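Local coordinates for protein UDP-glucose:anthocyanidin 3-O-glucosyltransferase (Clitoria ternatea, PDB 4REM) that belongs to the plant GT-B glycosyltransferases, with two parallel-sheet domains facing each other across a cleft that holds DLM in this model, at residues 84-89 and 190-195; 113-118 and 197-202; 276-281 and 362-367. All blocks are in the same frame, centred on the assembly; numbering follows the deposited sequence.

Interactions 1 and 2 belong to the domain built on the seven-stranded parallel sheet; interaction 3 belongs to the six-stranded one. All three are partly buried, and each puts at least one residue against DLM. The first two share a neighbourhood, their centres about 11 Å apart, and touch through Leu86, Phe192 and Thr195 against Phe116 and Thr118; helices 191-196 and 199-202, which they use, follow each other in the chain. Neither interaction 1 nor interaction 2 has a direct hydrogen bond between its segments. Interaction 1 is leucine packing between helices, while interaction 2 adds a water bridge to its apolar contacts. Interaction 3, its centre about 23 and 26 Å from those of interactions 1 and 2, combines a salt bridge with proline-aromatic packing.

Interaction 1 (84-89 and 190-195); sequences LFLSTG and TLFSRT. With DLM (3,5,7-trihydroxy-2-(3,4,5-trihydroxyphenyl)chromenium), chain B.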
loop_
_atom_site.group_PDB
_atom_site.type_symbol
_atom_site.label_atom_id
_atom_site.label_comp_id
_atom_site.label_asym_id
_atom_site.label_seq_id
_atom_site.Cartn_x
_atom_site.Cartn_y
_atom_site.Cartn_z
ATOM N N LEU A 84 -3.536 17.532 -9.567
ATOM C CA LEU A 84 -3.255 17.964 -10.930
ATOM C C LEU A 84 -3.516 16.860 -11.959
ATOM O O LEU A 84 -4.068 17.121 -13.026
ATOM C CB LEU A 84 -1.824 18.497 -11.042
ATOM C CG LEU A 84 -1.610 19.869 -10.405
ATOM C CD1 LEU A 84 -0.151 20.287 -10.467
ATOM C CD2 LEU A 84 -2.494 20.902 -11.083
ATOM N N PHE A 85 -3.132 15.628 -11.634
ATOM C CA PHE A 85 -3.410 14.501 -12.516
ATOM C C PHE A 85 -4.906 14.215 -12.578
ATOM O O PHE A 85 -5.458 13.994 -13.651
ATOM C CB PHE A 85 -2.657 13.241 -12.080
ATOM C CG PHE A 85 -3.062 12.010 -12.844
ATOM C CD1 PHE A 85 -2.630 11.816 -14.150
ATOM C CD2 PHE A 85 -3.886 11.054 -12.265
ATOM C CE1 PHE A 85 -3.010 10.690 -14.862
ATOM C CE2 PHE A 85 -4.270 9.927 -12.972
ATOM C CZ PHE A 85 -3.828 9.743 -14.271
ATOM N N LEU A 86 -5.554 14.218 -11.419
ATOM C CA LEU A 86 -6.980 13.933 -11.346
ATOM C C LEU A 86 -7.808 15.006 -12.057
ATOM O O LEU A 86 -8.922 14.743 -12.509
ATOM C CB LEU A 86 -7.426 13.775 -9.892
ATOM C CG LEU A 86 -6.944 12.519 -9.169
ATOM C CD1 LEU A 86 -7.312 12.568 -7.697
ATOM C CD2 LEU A 86 -7.524 11.277 -9.812
ATOM N N SER A 87 -7.251 16.210 -12.163
ATOM C CA SER A 87 -7.938 17.319 -12.816
ATOM C C SER A 87 -7.997 17.131 -14.328
ATOM O O SER A 87 -8.832 17.732 -15.001
ATOM C CB SER A 87 -7.256 18.647 -12.484
ATOM O OG SER A 87 -5.937 18.686 -12.991
ATOM N N THR A 88 -7.116 16.285 -14.854
ATOM C CA THR A 88 -7.066 16.023 -16.289
ATOM C C THR A 88 -8.353 15.382 -16.801
ATOM O O THR A 88 -8.684 15.494 -17.981
ATOM C CB THR A 88 -5.872 15.129 -16.672
ATOM O OG1 THR A 88 -5.991 13.854 -16.027
ATOM C CG2 THR A 88 -4.572 15.778 -16.268
ATOM N N GLY A 89 -9.069 14.703 -15.911
ATOM C CA GLY A 89 -10.348 14.115 -16.260
ATOM C C GLY A 89 -10.254 12.943 -17.215
ATOM O O GLY A 89 -9.157 12.500 -17.555
ATOM N N THR A 190 -9.852 18.636 -0.938
ATOM C CA THR A 190 -9.061 18.601 -2.160
ATOM C C THR A 190 -9.788 17.783 -3.214
ATOM O O THR A 190 -10.730 17.059 -2.899
ATOM C CB THR A 190 -7.676 17.983 -1.918
ATOM O OG1 THR A 190 -7.823 16.636 -1.450
ATOM C CG2 THR A 190 -6.909 18.790 -0.891
ATOM N N LEU A 191 -9.347 17.901 -4.462
ATOM C CA LEU A 191 -9.873 17.073 -5.539
ATOM C C LEU A 191 -9.580 15.607 -5.242
ATOM O O LEU A 191 -10.339 14.722 -5.631
ATOM C CB LEU A 191 -9.260 17.482 -6.879
ATOM C CG LEU A 191 -9.787 16.781 -8.132
ATOM C CD1 LEU A 191 -11.299 16.839 -8.177
ATOM C CD2 LEU A 191 -9.199 17.406 -9.382
ATOM N N PHE A 192 -8.481 15.364 -4.537
ATOM C CA PHE A 192 -8.099 14.018 -4.128
ATOM C C PHE A 192 -9.068 13.453 -3.092
ATOM O O PHE A 192 -9.503 12.307 -3.199
ATOM C CB PHE A 192 -6.675 14.026 -3.570
ATOM C CG PHE A 192 -6.186 12.675 -3.139
ATOM C CD1 PHE A 192 -6.097 11.633 -4.050
ATOM C CD2 PHE A 192 -5.801 12.450 -1.826
ATOM C CE1 PHE A 192 -5.644 10.387 -3.657
ATOM C CE2 PHE A 192 -5.347 11.207 -1.426
ATOM C CZ PHE A 192 -5.269 10.174 -2.344
ATOM N N SER A 193 -9.402 14.262 -2.090
ATOM C CA SER A 193 -10.293 13.828 -1.018
ATOM C C SER A 193 -11.727 13.674 -1.512
ATOM O O SER A 193 -12.456 12.794 -1.051
ATOM C CB SER A 193 -10.239 14.798 0.164
ATOM O OG SER A 193 -10.844 16.038 -0.156
ATOM N N ARG A 194 -12.130 14.530 -2.447
ATOM C CA ARG A 194 -13.459 14.438 -3.044
ATOM C C ARG A 194 -13.582 13.176 -3.892
ATOM O O ARG A 194 -14.660 12.594 -4.005
ATOM C CB ARG A 194 -13.764 15.675 -3.893
ATOM C CG ARG A 194 -13.943 16.959 -3.097
ATOM C CD ARG A 194 -14.299 18.133 -3.999
ATOM N NE ARG A 194 -14.546 19.353 -3.234
ATOM C CZ ARG A 194 -13.671 20.344 -3.093
ATOM N NH1 ARG A 194 -12.481 20.276 -3.678
ATOM N NH2 ARG A 194 -13.988 21.413 -2.373
ATOM N N THR A 195 -12.466 12.764 -4.484
ATOM C CA THR A 195 -12.418 11.549 -5.289
ATOM C C THR A 195 -12.536 10.314 -4.398
ATOM O O THR A 195 -13.277 9.380 -4.709
ATOM C CB THR A 195 -11.119 11.470 -6.116
ATOM O OG1 THR A 195 -11.080 12.550 -7.057
ATOM C CG2 THR A 195 -11.042 10.161 -6.864
HETATM O O12 DLM B . -3.528 8.810 0.395
HETATM C C11 DLM B . -2.625 8.146 -0.398
HETATM C C14 DLM B . -1.524 8.971 -0.982
HETATM C C15 DLM B . -0.651 8.481 -1.956
HETATM C C1 DLM B . -6.764 6.776 2.195
HETATM C C2 DLM B . -5.903 6.016 1.410
HETATM O O21 DLM B . 1.211 8.767 -3.435
HETATM O O22 DLM B . -0.333 12.415 -0.495
HETATM C C3 DLM B . -4.750 6.691 0.755
HETATM C C18 DLM B . -0.421 11.143 -0.978
HETATM C C19 DLM B . -1.404 10.277 -0.512
HETATM C C17 DLM B . 0.526 10.663 -2.011
HETATM O O24 DLM B . 1.504 11.478 -2.496
HETATM C C16 DLM B . 0.370 9.268 -2.488
HETATM C C10 DLM B . -2.787 6.673 -0.631
HETATM O O27 DLM B . -1.922 5.959 -1.404
HETATM C C9 DLM B . -3.850 5.996 -0.041
HETATM C C4 DLM B . -4.575 8.146 0.973
HETATM C C5 DLM B . -5.493 8.817 1.773
HETATM C C6 DLM B . -6.562 8.145 2.371
HETATM O O29 DLM B . -7.433 8.849 3.147
HETATM O O30 DLM B . -6.114 4.681 1.245
#
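Helix-to-helix packing beside the DLM pocket joins helix 80-86 to helix 191-196, with Leu86 pressed against Leu191, Phe192 and Thr195. Leu86 works with two parts of its side chain. Its CB meets Leu191 CD2 at 4.1 Å, while its CD1 reaches further along the partner helix, to 4.0 Å from Phe192 CD1, where it lies near the ring plane at the edge. The same methyl sits 3.8 Å from Thr195 OG1. Leu191 holds its CG anti to the backbone N (chi1 -175°), which carries CD2 across to the type I beta turn that begins at Leu86, 3.6 Å from Ser87 N.

The helix start at 190-195 is held by a capping box: Ser193 N donates to Thr190 OG1 and Thr190 N donates to Ser193 OG, both 2.9 Å long. Within the first turns of the helix, Thr195 OG1 donates back to Leu191 O at 2.7 Å, an oxygen that also accepts from Thr195 N. That bond fixes the hydroxyl beside the Leu86 methyl. Phe192 then turns another part of its ring edge to the ligand, CE2 being 3.5 Å from DLM O12. The arrangement is a capped helix leaning on a neighbouring helix by leucine packing, at the wall of a GT-B cleft.

Interaction 2 (113-118 and 197-202); sequences ADAFVT and NSLGVV. With DLM (3,5,7-trihydroxy-2-(3,4,5-trihydroxyphenyl)chromenium), chain B.
A water, not a direct bond, links the polar side chains of Thr118 and Ser198: it lies 2.8 Å from Thr118 OG1 and 2.8 Å from Ser198 OG. Next to this bridge the contact is apolar. Thr118 has OG1 between its backbone N and carbonyl carbon (chi1 53°), directing the hydroxyl to the water and CG2 to Val202, whose CG2 is 3.9 Å from it; the two side chains cross at about a right angle. Leu199 fills the other end of the contact. Its CD2 rests 3.5 Å from Ala115 O, and its CD1 approaches the edge of the Phe116 ring, 4.3 Å from CE1.

Further round the same edge, Phe116 CE2 is 3.7 Å from DLM C9. The loop bearing Phe116 is shaped by an Asx turn: Phe116 N donates to Asp114 OD2 at 2.9 Å, nearly straight (165°), on the lone pair facing away from OD1. Asp114 OD1 is hydrogen-bonded to His17 ND1, and His17 NE2 is hydrogen-bonded to DLM, so Asp114 probably helps position both Phe116 and His17. Here the loop after strand 110-114 meets the pocket, as expected at the C-terminal edge of a Rossmann-like parallel sheet.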
loop_
_atom_site.group_PDB
_atom_site.type_symbol
_atom_site.label_atom_id
_atom_site.label_comp_id
_atom_site.label_asym_id
_atom_site.label_seq_id
_atom_site.Cartn_x
_atom_site.Cartn_y
_atom_site.Cartn_z
ATOM N N ALA A 113 -8.428 -0.479 -13.508
ATOM C CA ALA A 113 -7.948 0.810 -13.035
ATOM C C ALA A 113 -7.793 0.829 -11.527
ATOM O O ALA A 113 -8.543 0.165 -10.808
ATOM C CB ALA A 113 -8.883 1.917 -13.483
ATOM N N ASP A 114 -6.807 1.586 -11.055
ATOM C CA ASP A 114 -6.696 1.888 -9.639
ATOM C C ASP A 114 -7.981 2.600 -9.237
ATOM O O ASP A 114 -8.474 3.456 -9.971
ATOM C CB ASP A 114 -5.489 2.789 -9.387
ATOM C CG ASP A 114 -5.220 3.013 -7.911
ATOM O OD1 ASP A 114 -4.207 2.488 -7.408
ATOM O OD2 ASP A 114 -6.017 3.718 -7.258
ATOM N N ALA A 115 -8.532 2.240 -8.082
ATOM C CA ALA A 115 -9.825 2.764 -7.654
ATOM C C ALA A 115 -9.854 4.289 -7.554
ATOM O O ALA A 115 -10.924 4.898 -7.613
ATOM C CB ALA A 115 -10.238 2.134 -6.333
ATOM N N PHE A 116 -8.681 4.898 -7.406
ATOM C CA PHE A 116 -8.581 6.350 -7.273
ATOM C C PHE A 116 -8.830 7.073 -8.598
ATOM O O PHE A 116 -9.277 8.218 -8.612
ATOM C CB PHE A 116 -7.217 6.754 -6.700
ATOM C CG PHE A 116 -7.029 6.401 -5.246
ATOM C CD1 PHE A 116 -8.063 5.846 -4.504
ATOM C CD2 PHE A 116 -5.814 6.637 -4.620
ATOM C CE1 PHE A 116 -7.884 5.523 -3.167
ATOM C CE2 PHE A 116 -5.631 6.323 -3.284
ATOM C CZ PHE A 116 -6.664 5.764 -2.557
ATOM N N VAL A 117 -8.534 6.404 -9.707
ATOM C CA VAL A 117 -8.784 6.971 -11.030
ATOM C C VAL A 117 -10.257 6.791 -11.392
ATOM O O VAL A 117 -10.606 6.007 -12.274
ATOM C CB VAL A 117 -7.878 6.322 -12.099
ATOM C CG1 VAL A 117 -7.908 7.120 -13.394
ATOM C CG2 VAL A 117 -6.454 6.234 -11.585
ATOM N N THR A 118 -11.118 7.534 -10.702
ATOM C CA THR A 118 -12.563 7.394 -10.858
ATOM C C THR A 118 -13.067 7.826 -12.232
ATOM O O THR A 118 -14.160 7.441 -12.643
ATOM C CB THR A 118 -13.328 8.160 -9.761
ATOM O OG1 THR A 118 -12.878 9.518 -9.716
ATOM C CG2 THR A 118 -13.100 7.516 -8.409
ATOM N N ASN A 197 -13.856 10.237 -1.431
ATOM C CA ASN A 197 -15.182 10.245 -0.830
ATOM C C ASN A 197 -16.289 9.902 -1.829
ATOM O O ASN A 197 -17.468 9.924 -1.487
ATOM C CB ASN A 197 -15.457 11.594 -0.162
ATOM C CG ASN A 197 -14.521 11.873 1.000
ATOM O OD1 ASN A 197 -13.988 10.952 1.617
ATOM N ND2 ASN A 197 -14.317 13.151 1.302
ATOM N N SER A 198 -15.901 9.586 -3.060
ATOM C CA SER A 198 -16.848 9.169 -4.086
ATOM C C SER A 198 -16.824 7.651 -4.267
ATOM O O SER A 198 -17.627 7.096 -5.014
ATOM C CB SER A 198 -16.536 9.857 -5.416
ATOM O OG SER A 198 -15.238 9.521 -5.876
ATOM N N LEU A 199 -15.906 6.992 -3.565
ATOM C CA LEU A 199 -15.693 5.554 -3.701
ATOM C C LEU A 199 -16.928 4.707 -3.389
ATOM O O LEU A 199 -17.163 3.685 -4.037
ATOM C CB LEU A 199 -14.517 5.103 -2.830
ATOM C CG LEU A 199 -13.124 5.538 -3.285
ATOM C CD1 LEU A 199 -12.072 5.094 -2.288
ATOM C CD2 LEU A 199 -12.814 4.996 -4.669
ATOM N N GLY A 200 -17.715 5.134 -2.404
ATOM C CA GLY A 200 -18.893 4.390 -1.985
ATOM C C GLY A 200 -19.964 4.294 -3.057
ATOM O O GLY A 200 -20.783 3.373 -3.052
ATOM N N VAL A 201 -19.954 5.255 -3.974
ATOM C CA VAL A 201 -20.879 5.272 -5.100
ATOM C C VAL A 201 -20.194 4.731 -6.356
ATOM O O VAL A 201 -20.819 4.074 -7.189
ATOM C CB VAL A 201 -21.403 6.699 -5.348
ATOM C CG1 VAL A 201 -22.186 6.779 -6.652
ATOM C CG2 VAL A 201 -22.259 7.158 -4.179
ATOM N N VAL A 202 -18.897 5.000 -6.472
ATOM C CA VAL A 202 -18.110 4.562 -7.620
ATOM C C VAL A 202 -17.899 3.047 -7.654
ATOM O O VAL A 202 -18.180 2.397 -8.659
ATOM C CB VAL A 202 -16.742 5.281 -7.665
ATOM C CG1 VAL A 202 -15.773 4.553 -8.583
ATOM C CG2 VAL A 202 -16.914 6.722 -8.106
HETATM O O12 DLM B . -3.528 8.810 0.395
HETATM C C11 DLM B . -2.625 8.146 -0.398
HETATM C C14 DLM B . -1.524 8.971 -0.982
HETATM C C15 DLM B . -0.651 8.481 -1.956
HETATM C C1 DLM B . -6.764 6.776 2.195
HETATM C C2 DLM B . -5.903 6.016 1.410
HETATM O O21 DLM B . 1.211 8.767 -3.435
HETATM O O22 DLM B . -0.333 12.415 -0.495
HETATM C C3 DLM B . -4.750 6.691 0.755
HETATM C C18 DLM B . -0.421 11.143 -0.978
HETATM C C19 DLM B . -1.404 10.277 -0.512
HETATM C C17 DLM B . 0.526 10.663 -2.011
HETATM O O24 DLM B . 1.504 11.478 -2.496
HETATM C C16 DLM B . 0.370 9.268 -2.488
HETATM C C10 DLM B . -2.787 6.673 -0.631
HETATM O O27 DLM B . -1.922 5.959 -1.404
HETATM C C9 DLM B . -3.850 5.996 -0.041
HETATM C C4 DLM B . -4.575 8.146 0.973
HETATM C C5 DLM B . -5.493 8.817 1.773
HETATM C C6 DLM B . -6.562 8.145 2.371
HETATM O O29 DLM B . -7.433 8.849 3.147
HETATM O O30 DLM B . -6.114 4.681 1.245
HETATM O O HOH W 1 -15.155 10.516 -8.469
#

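Interaction 3 (276-281 and 362-367); sequences SPPPQE and RPFFGD. With DLM (3,5,7-trihydroxy-2-(3,4,5-trihydroxyphenyl)chromenium), chain B.
On one face of the Arg362 guanidinium lies Phe364 CE1, 3.4 Å above the plane and over its centre, while the Glu281 carboxylate meets the group on its NE side through OE2. The Phe364 ring has Arg362 CD over one face, 3.8 Å above it and offset toward the rim. At that ring's edge is Pro278 CD, 4.2 Å from Phe364 CE1, and Pro277 CB approaches obliquely, 3.9 Å from Phe364 CZ. The ring thus has the arginine over a face and the prolines around its CE1-CZ end.

Glu281 and Arg362 form a salt bridge, their flat groups roughly coplanar as modelled (12°), though OE1 and NH2 are placed too close together and that side is doubtful. The hydrogen bond in it runs from Arg362 NE to Glu281 OE2, 3.0 Å long with an N-H...O angle of 153°; it uses the syn lone pair of OE2, which is somewhat tilted out of the guanidinium plane. Arg362 bends at chi2 (-59°), which folds its chain back over Phe364, and NH1 donates to Pro363 O at 2.9 Å. The guanidinium is therefore held at NE by Glu281 and at NH1 by the backbone of its own loop. OE2 has a second donor in Phe390 N.

Further along 362-367 the loop reaches the ligand. Phe365 CE1 comes to 3.6 Å from DLM C19, the ring meeting it obliquely. Asp367 OD2 accepts a weak hydrogen bond from DLM O30 at 2.9 Å, and also a hydrogen bond from Val138 N, in the other domain; Gln368, next in the chain, takes the backbone N-H groups of Phe364 and Phe365 on its OE1. A loop after strand 359-361 ending in Asp-Gln at the start of a helix is the closing part of the plant glycosyltransferase signature, the PSPG box, at the interdomain cleft of the GT-B fold.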
loop_
_atom_site.group_PDB
_atom_site.type_symbol
_atom_site.label_atom_id
_atom_site.label_comp_id
_atom_site.label_asym_id
_atom_site.label_seq_id
_atom_site.Cartn_x
_atom_site.Cartn_y
_atom_site.Cartn_z
ATOM N N SER A 276 6.844 12.919 5.604
ATOM C CA SER A 276 7.786 13.890 6.144
ATOM C C SER A 276 7.556 14.041 7.646
ATOM O O SER A 276 6.720 14.840 8.073
ATOM C CB SER A 276 7.622 15.244 5.448
ATOM O OG SER A 276 8.614 16.163 5.876
ATOM N N PRO A 277 8.297 13.268 8.456
ATOM C CA PRO A 277 8.110 13.282 9.909
ATOM C C PRO A 277 8.741 14.514 10.545
ATOM O O PRO A 277 9.760 15.001 10.048
ATOM C CB PRO A 277 8.849 12.023 10.360
ATOM C CG PRO A 277 9.945 11.866 9.358
ATOM C CD PRO A 277 9.391 12.369 8.046
ATOM N N PRO A 278 8.132 15.026 11.626
ATOM C CA PRO A 278 8.700 16.171 12.342
ATOM C C PRO A 278 10.099 15.855 12.847
ATOM O O PRO A 278 10.323 14.753 13.348
ATOM C CB PRO A 278 7.746 16.350 13.523
ATOM C CG PRO A 278 6.457 15.777 13.058
ATOM C CD PRO A 278 6.829 14.616 12.178
ATOM N N PRO A 279 11.031 16.809 12.707
ATOM C CA PRO A 279 12.424 16.653 13.139
ATOM C C PRO A 279 12.572 16.174 14.583
ATOM O O PRO A 279 13.515 15.440 14.870
ATOM C CB PRO A 279 13.011 18.067 12.973
ATOM C CG PRO A 279 11.835 18.975 12.699
ATOM C CD PRO A 279 10.809 18.108 12.053
ATOM N N GLN A 280 11.663 16.573 15.469
ATOM C CA GLN A 280 11.744 16.162 16.870
ATOM C C GLN A 280 11.459 14.671 17.063
ATOM O O GLN A 280 12.024 14.041 17.957
ATOM C CB GLN A 280 10.826 17.011 17.758
ATOM C CG GLN A 280 9.335 16.873 17.475
ATOM C CD GLN A 280 8.798 18.002 16.618
ATOM O OE1 GLN A 280 9.384 18.354 15.593
ATOM N NE2 GLN A 280 7.683 18.585 17.042
ATOM N N GLU A 281 10.582 14.111 16.231
ATOM C CA GLU A 281 10.330 12.673 16.254
ATOM C C GLU A 281 11.540 11.933 15.699
ATOM O O GLU A 281 11.903 10.864 16.186
ATOM C CB GLU A 281 9.076 12.309 15.452
ATOM C CG GLU A 281 7.768 12.758 16.082
ATOM C CD GLU A 281 6.568 12.031 15.513
ATOM O OE1 GLU A 281 5.608 12.706 15.090
ATOM O OE2 GLU A 281 6.579 10.783 15.498
ATOM N N ARG A 362 3.542 3.831 13.881
ATOM C CA ARG A 362 3.351 5.272 13.972
ATOM C C ARG A 362 2.768 5.754 12.644
ATOM O O ARG A 362 3.506 6.184 11.755
ATOM C CB ARG A 362 4.679 5.979 14.264
ATOM C CG ARG A 362 4.570 7.347 14.957
ATOM C CD ARG A 362 3.759 8.342 14.145
ATOM N NE ARG A 362 4.008 9.736 14.491
ATOM C CZ ARG A 362 3.262 10.745 14.057
ATOM N NH1 ARG A 362 2.222 10.504 13.276
ATOM N NH2 ARG A 362 3.547 11.990 14.408
ATOM N N PRO A 363 1.435 5.696 12.513
ATOM C CA PRO A 363 0.743 6.136 11.298
ATOM C C PRO A 363 0.754 7.655 11.175
ATOM O O PRO A 363 0.628 8.351 12.182
ATOM C CB PRO A 363 -0.686 5.641 11.524
ATOM C CG PRO A 363 -0.849 5.629 13.003
ATOM C CD PRO A 363 0.496 5.244 13.555
ATOM N N PHE A 364 0.898 8.162 9.956
ATOM C CA PHE A 364 0.945 9.602 9.746
ATOM C C PHE A 364 -0.312 10.168 9.085
ATOM O O PHE A 364 -0.827 11.203 9.511
ATOM C CB PHE A 364 2.194 9.993 8.952
ATOM C CG PHE A 364 3.468 9.903 9.744
ATOM C CD1 PHE A 364 3.922 10.989 10.479
ATOM C CD2 PHE A 364 4.211 8.732 9.759
ATOM C CE1 PHE A 364 5.096 10.911 11.210
ATOM C CE2 PHE A 364 5.385 8.647 10.488
ATOM C CZ PHE A 364 5.827 9.739 11.217
ATOM N N PHE A 365 -0.805 9.495 8.050
ATOM C CA PHE A 365 -1.961 9.987 7.308
ATOM C C PHE A 365 -2.715 8.864 6.606
ATOM O O PHE A 365 -2.358 7.692 6.724
ATOM C CB PHE A 365 -1.527 11.029 6.275
ATOM C CG PHE A 365 -0.672 10.469 5.172
ATOM C CD1 PHE A 365 -1.229 10.125 3.949
ATOM C CD2 PHE A 365 0.687 10.285 5.359
ATOM C CE1 PHE A 365 -0.445 9.609 2.932
ATOM C CE2 PHE A 365 1.479 9.770 4.348
ATOM C CZ PHE A 365 0.911 9.431 3.133
ATOM N N GLY A 366 -3.756 9.242 5.871
ATOM C CA GLY A 366 -4.523 8.306 5.073
ATOM C C GLY A 366 -5.124 7.151 5.844
ATOM O O GLY A 366 -5.787 7.350 6.862
ATOM N N ASP A 367 -4.879 5.939 5.355
ATOM C CA ASP A 367 -5.424 4.739 5.974
ATOM C C ASP A 367 -4.370 3.998 6.794
ATOM O O ASP A 367 -4.504 2.802 7.053
ATOM C CB ASP A 367 -6.023 3.820 4.907
ATOM C CG ASP A 367 -5.013 3.412 3.853
ATOM O OD1 ASP A 367 -3.921 4.006 3.802
ATOM O OD2 ASP A 367 -5.322 2.500 3.063
HETATM O O12 DLM B . -3.528 8.810 0.395
HETATM C C11 DLM B . -2.625 8.146 -0.398
HETATM C C14 DLM B . -1.524 8.971 -0.982
HETATM C C15 DLM B . -0.651 8.481 -1.956
HETATM C C1 DLM B . -6.764 6.776 2.195
HETATM C C2 DLM B . -5.903 6.016 1.410
HETATM O O21 DLM B . 1.211 8.767 -3.435
HETATM O O22 DLM B . -0.333 12.415 -0.495
HETATM C C3 DLM B . -4.750 6.691 0.755
HETATM C C18 DLM B . -0.421 11.143 -0.978
HETATM C C19 DLM B . -1.404 10.277 -0.512
HETATM C C17 DLM B . 0.526 10.663 -2.011
HETATM O O24 DLM B . 1.504 11.478 -2.496
HETATM C C16 DLM B . 0.370 9.268 -2.488
HETATM C C10 DLM B . -2.787 6.673 -0.631
HETATM O O27 DLM B . -1.922 5.959 -1.404
HETATM C C9 DLM B . -3.850 5.996 -0.041
HETATM C C4 DLM B . -4.575 8.146 0.973
HETATM C C5 DLM B . -5.493 8.817 1.773
HETATM C C6 DLM B . -6.562 8.145 2.371
HETATM O O29 DLM B . -7.433 8.849 3.147
HETATM O O30 DLM B . -6.114 4.681 1.245
#